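Local coordinates for protein isocitrate dehydrogenase [NAD] subunit 2, mitochondrial (Saccharomyces cerevisiae, PDB 3BLX) that forms one of the two subunit types of the octameric, allosteric mitochondrial enzyme that oxidatively decarboxylates isocitrate with NAD(+) in the citric acid cycle, and also binds RNA, at residues 132-137 and 173-178; 305-308 and 314-317. All coordinates share one frame; numbering follows the deposited sequence.

Contact 1: 132-137 and 173-178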
loop_
_atom_site.group_PDB
_atom_site.type_symbol
_atom_site.label_atom_id
_atom_site.label_comp_id
_atom_site.label_asym_id
_atom_site.label_seq_id
_atom_site.Cartn_x
_atom_site.Cartn_y
_atom_site.Cartn_z
ATOM N N VAL B 132 33.737 -42.427 -0.318
ATOM C CA VAL B 132 32.753 -42.883 0.665
ATOM C C VAL B 132 32.430 -41.749 1.646
ATOM O O VAL B 132 33.326 -41.257 2.335
ATOM C CB VAL B 132 33.238 -44.136 1.442
ATOM C CG1 VAL B 132 32.204 -44.561 2.443
ATOM C CG2 VAL B 132 33.500 -45.258 0.488
ATOM N N LEU B 133 31.157 -41.337 1.693
ATOM C CA LEU B 133 30.695 -40.290 2.603
ATOM C C LEU B 133 29.614 -40.793 3.566
ATOM O O LEU B 133 28.613 -41.337 3.142
ATOM C CB LEU B 133 30.171 -39.102 1.812
ATOM C CG LEU B 133 29.655 -37.918 2.642
ATOM C CD1 LEU B 133 30.761 -37.349 3.484
ATOM C CD2 LEU B 133 29.057 -36.827 1.779
ATOM N N ILE B 134 29.827 -40.634 4.864
ATOM C CA ILE B 134 28.802 -40.955 5.838
ATOM C C ILE B 134 28.258 -39.631 6.401
ATOM O O ILE B 134 29.005 -38.787 6.871
ATOM C CB ILE B 134 29.332 -41.835 6.988
ATOM C CG1 ILE B 134 29.507 -43.282 6.539
ATOM C CG2 ILE B 134 28.347 -41.881 8.111
ATOM C CD1 ILE B 134 30.692 -43.517 5.716
ATOM N N ARG B 135 26.952 -39.427 6.334
ATOM C CA ARG B 135 26.387 -38.198 6.846
ATOM C C ARG B 135 25.342 -38.463 7.928
ATOM O O ARG B 135 24.661 -39.477 7.890
ATOM C CB ARG B 135 25.835 -37.362 5.701
ATOM C CG ARG B 135 24.388 -37.583 5.414
ATOM C CD ARG B 135 23.700 -36.222 5.134
ATOM N NE ARG B 135 22.351 -36.366 4.582
ATOM C CZ ARG B 135 22.077 -36.870 3.377
ATOM N NH1 ARG B 135 23.050 -37.284 2.566
ATOM N NH2 ARG B 135 20.820 -36.969 2.972
ATOM N N GLU B 136 25.245 -37.560 8.909
ATOM C CA GLU B 136 24.233 -37.660 9.965
ATOM C C GLU B 136 22.816 -37.396 9.391
ATOM O O GLU B 136 22.649 -36.579 8.494
ATOM C CB GLU B 136 24.578 -36.664 11.073
ATOM C CG GLU B 136 24.248 -37.123 12.492
ATOM C CD GLU B 136 22.768 -37.025 12.841
ATOM O OE1 GLU B 136 22.053 -36.211 12.220
ATOM O OE2 GLU B 136 22.320 -37.762 13.747
ATOM N N ASN B 137 21.806 -38.103 9.885
ATOM C CA ASN B 137 20.453 -37.972 9.340
ATOM C C ASN B 137 19.368 -37.470 10.310
ATOM O O ASN B 137 18.289 -37.054 9.882
ATOM C CB ASN B 137 20.000 -39.303 8.746
ATOM C CG ASN B 137 19.987 -39.297 7.235
ATOM O OD1 ASN B 137 20.179 -38.262 6.589
ATOM N ND2 ASN B 137 19.748 -40.465 6.658
ATOM N N PHE B 173 34.042 -44.749 11.811
ATOM C CA PHE B 173 35.256 -45.482 12.150
ATOM C C PHE B 173 35.105 -46.985 11.839
ATOM O O PHE B 173 35.857 -47.533 11.053
ATOM C CB PHE B 173 35.630 -45.255 13.618
ATOM C CG PHE B 173 36.360 -43.960 13.866
ATOM C CD1 PHE B 173 35.855 -43.006 14.749
ATOM C CD2 PHE B 173 37.553 -43.691 13.219
ATOM C CE1 PHE B 173 36.538 -41.817 14.977
ATOM C CE2 PHE B 173 38.233 -42.495 13.447
ATOM C CZ PHE B 173 37.716 -41.555 14.324
ATOM N N GLU B 174 34.107 -47.622 12.443
ATOM C CA GLU B 174 33.809 -49.039 12.265
ATOM C C GLU B 174 33.537 -49.451 10.817
ATOM O O GLU B 174 33.687 -50.606 10.443
ATOM C CB GLU B 174 32.647 -49.457 13.161
ATOM C CG GLU B 174 32.898 -49.166 14.609
ATOM C CD GLU B 174 32.377 -50.240 15.533
ATOM O OE1 GLU B 174 31.488 -49.913 16.347
ATOM O OE2 GLU B 174 32.858 -51.398 15.445
ATOM N N TYR B 175 33.158 -48.495 9.996
ATOM C CA TYR B 175 32.929 -48.756 8.594
ATOM C C TYR B 175 34.232 -48.595 7.815
ATOM O O TYR B 175 34.429 -49.224 6.782
ATOM C CB TYR B 175 31.847 -47.800 8.054
ATOM C CG TYR B 175 31.414 -48.088 6.633
ATOM C CD1 TYR B 175 32.002 -47.423 5.549
ATOM C CD2 TYR B 175 30.423 -49.034 6.372
ATOM C CE1 TYR B 175 31.611 -47.694 4.244
ATOM C CE2 TYR B 175 30.024 -49.318 5.078
ATOM C CZ TYR B 175 30.618 -48.649 4.012
ATOM O OH TYR B 175 30.213 -48.942 2.719
ATOM N N ALA B 176 35.123 -47.746 8.292
ATOM C CA ALA B 176 36.402 -47.607 7.630
ATOM C C ALA B 176 37.237 -48.871 7.887
ATOM O O ALA B 176 37.831 -49.445 6.972
ATOM C CB ALA B 176 37.105 -46.385 8.119
ATOM N N ARG B 177 37.266 -49.299 9.143
ATOM C CA ARG B 177 37.873 -50.565 9.513
ATOM C C ARG B 177 37.278 -51.714 8.684
ATOM O O ARG B 177 38.005 -52.459 8.041
ATOM C CB ARG B 177 37.680 -50.793 11.008
ATOM C CG ARG B 177 37.875 -52.206 11.481
ATOM C CD ARG B 177 37.472 -52.324 12.952
ATOM N NE ARG B 177 38.416 -51.611 13.803
ATOM C CZ ARG B 177 38.214 -51.370 15.091
ATOM N NH1 ARG B 177 37.080 -51.784 15.643
ATOM N NH2 ARG B 177 39.131 -50.722 15.819
ATOM N N ALA B 178 35.956 -51.823 8.665
ATOM C CA ALA B 178 35.253 -52.873 7.919
ATOM C C ALA B 178 35.421 -52.923 6.377
ATOM O O ALA B 178 35.088 -53.922 5.760
ATOM C CB ALA B 178 33.766 -52.869 8.282
#

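Contact 2: 305-308 and 314-317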
loop_
_atom_site.group_PDB
_atom_site.type_symbol
_atom_site.label_atom_id
_atom_site.label_comp_id
_atom_site.label_asym_id
_atom_site.label_seq_id
_atom_site.Cartn_x
_atom_site.Cartn_y
_atom_site.Cartn_z
ATOM N N MET B 305 23.492 -54.239 0.860
ATOM C CA MET B 305 22.608 -54.967 1.764
ATOM C C MET B 305 23.165 -56.366 2.085
ATOM O O MET B 305 23.252 -56.764 3.254
ATOM C CB MET B 305 21.210 -55.062 1.168
ATOM C CG MET B 305 20.194 -55.665 2.107
ATOM S SD MET B 305 18.605 -55.945 1.345
ATOM C CE MET B 305 19.055 -56.913 -0.108
ATOM N N LEU B 306 23.549 -57.107 1.047
ATOM C CA LEU B 306 24.195 -58.409 1.227
ATOM C C LEU B 306 25.348 -58.277 2.215
ATOM O O LEU B 306 25.347 -58.906 3.272
ATOM C CB LEU B 306 24.687 -58.954 -0.121
ATOM C CG LEU B 306 23.808 -59.933 -0.929
ATOM C CD1 LEU B 306 22.366 -59.993 -0.457
ATOM C CD2 LEU B 306 23.878 -59.629 -2.427
ATOM N N ASN B 307 26.313 -57.429 1.871
ATOM C CA ASN B 307 27.455 -57.157 2.741
ATOM C C ASN B 307 27.072 -56.793 4.169
ATOM O O ASN B 307 27.840 -57.008 5.090
ATOM C CB ASN B 307 28.338 -56.052 2.160
ATOM C CG ASN B 307 29.271 -56.558 1.082
ATOM O OD1 ASN B 307 29.889 -57.612 1.229
ATOM N ND2 ASN B 307 29.381 -55.808 -0.012
ATOM N N HIS B 308 25.896 -56.225 4.360
ATOM C CA HIS B 308 25.495 -55.820 5.699
ATOM C C HIS B 308 24.955 -57.042 6.440
ATOM O O HIS B 308 24.933 -57.088 7.685
ATOM C CB HIS B 308 24.478 -54.665 5.629
ATOM C CG HIS B 308 23.868 -54.303 6.951
ATOM N ND1 HIS B 308 22.520 -54.435 7.208
ATOM C CD2 HIS B 308 24.417 -53.817 8.085
ATOM C CE1 HIS B 308 22.262 -54.047 8.444
ATOM N NE2 HIS B 308 23.399 -53.667 8.999
ATOM N N HIS B 314 28.016 -64.000 -2.049
ATOM C CA HIS B 314 26.981 -63.577 -2.974
ATOM C C HIS B 314 27.137 -62.085 -3.341
ATOM O O HIS B 314 26.893 -61.687 -4.486
ATOM C CB HIS B 314 25.596 -63.864 -2.382
ATOM C CG HIS B 314 25.344 -65.313 -2.090
ATOM N ND1 HIS B 314 24.919 -66.204 -3.052
ATOM C CD2 HIS B 314 25.439 -66.021 -0.940
ATOM C CE1 HIS B 314 24.771 -67.398 -2.509
ATOM N NE2 HIS B 314 25.079 -67.315 -1.228
ATOM N N ALA B 315 27.556 -61.267 -2.375
ATOM C CA ALA B 315 27.774 -59.836 -2.611
ATOM C C ALA B 315 28.748 -59.578 -3.754
ATOM O O ALA B 315 28.451 -58.824 -4.683
ATOM C CB ALA B 315 28.265 -59.163 -1.352
ATOM N N ASP B 316 29.916 -60.208 -3.671
ATOM C CA ASP B 316 30.953 -60.065 -4.688
ATOM C C ASP B 316 30.539 -60.728 -5.990
ATOM O O ASP B 316 30.775 -60.186 -7.057
ATOM C CB ASP B 316 32.261 -60.651 -4.176
ATOM C CG ASP B 316 32.720 -59.997 -2.890
ATOM O OD1 ASP B 316 33.020 -60.721 -1.915
ATOM O OD2 ASP B 316 32.766 -58.750 -2.856
ATOM N N GLN B 317 29.912 -61.900 -5.897
ATOM C CA GLN B 317 29.395 -62.574 -7.084
ATOM C C GLN B 317 28.533 -61.594 -7.881
ATOM O O GLN B 317 28.825 -61.315 -9.047
ATOM C CB GLN B 317 28.591 -63.822 -6.684
ATOM C CG GLN B 317 28.204 -64.767 -7.832
ATOM C CD GLN B 317 27.274 -65.896 -7.375
ATOM O OE1 GLN B 317 27.337 -66.359 -6.229
ATOM N NE2 GLN B 317 26.403 -66.338 -8.277
#

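Contact 1: 132-137 and 173-178
Residues 173-178 of helix 162-178 lie over strand 130-136 with the backbones well separated, the CA atoms of Ile134 and Tyr175 standing 9.2 Å apart. This is helix-on-sheet packing in the alpha/beta fold of the isocitrate and isopropylmalate dehydrogenase family, where strand 130-136 runs inside a mixed sheet between strands 109-117 and 238-242. Alternation along the strand decides which side chains take part: Val132 and Ile134 send their CB atoms toward the helix, whereas Leu133, between them, packs on the other side against Leu250, Ser251 and Asn254 of helix 244-258. A single aromatic ring bridges the gap from the helix. Tyr175 has CG anti to its backbone N (chi1 -173°), which extends the phenol from the helix toward the strand. Both aliphatic groups approach the ring obliquely, one at CD1 and the other at CE1. The contact is wholly apolar and small, burying 95 Å² in all, and the phenol oxygen takes no part in it. Val113 of strand 109-117 also touches Tyr175 and Ile134, so the ring spans two neighbouring strands. Beyond Ile134 the strand carries Arg135, a substrate-binding residue by similarity, whose NH2 is hydrogen-bonded to the OH of Tyr142, itself a residue probably critical for catalysis. The opposite side of the strand, which carries Arg135, thus probably faces the catalytic region. At the ring, Ile134 reaches with its terminal methyl, CD1 lying 4.1 Å from CD1 of Tyr175, while one branch of Val132 comes closer, CG1 being 3.7 Å from CE1 of Tyr175.

Contact 2: 305-308 and 314-317
Asn307 holds CG anti to its carbonyl carbon (chi1 -80°), and with chi2 at -44° its amide is brought up to the methyl of Ala315; Leu306, with chi1 near -95°, carries CD2 alongside the backbone of the same alanine. Ala315 is thus met by two consecutive residues of helix 296-309. The CB of Leu306 approaches the CB of Ala315 at 3.8 Å, and its CD2 branch rests 3.9 Å from the CA of Ala315. One residue earlier, the same CD2 of Leu306 lies 4.2 Å from the carbonyl carbon (C) of His314. From Asn307 it is the carbonyl oxygen that comes nearest, OD1 standing 3.4 Å from CB of Ala315, with ND2 slightly more distant; this is van der Waals contact between an amide and a methyl group. The small alanine side chain lets the helices come close here, the CA atoms of Leu306 and Ala315 being 5.4 Å apart. Ile318, farther along helix 312-326, also receives Leu306, whereas Asn307 touches Thr312 at the start of that helix. The imidazole of His314 leads away from Leu306 and Asn307 to pack on Val49 and Pro50. Helices 296-309 and 312-326, joined by a short turn, thus form a helix-helix contact between neighbours in sequence, packed through alanine, leucine and asparagine within the alpha/beta dehydrogenase fold, away from the active site.

Overall arrangement
The two contacts follow one another along the chain, and all four segments belong to the isocitrate/isopropylmalate dehydrogenase fold. Their centres are 18 Å apart and their nearest atoms about 7 Å, so they do not touch. Contact 1 joins a helix to an inner strand of the sheet; contact 2 joins two consecutive helices, the first of which meets strands 82-85 and 275-279 through Met305, toward the end of the sheet where 82-85 is the outermost strand within the chain. Contact 1 lies nearer the substrate site inferred by similarity: its strand segment carries Arg135, and the side chain of Val132 is about 7 Å from that of Arg114. The centre of contact 2 lies about 15 Å from the chain centre, that of contact 1 about 11 Å.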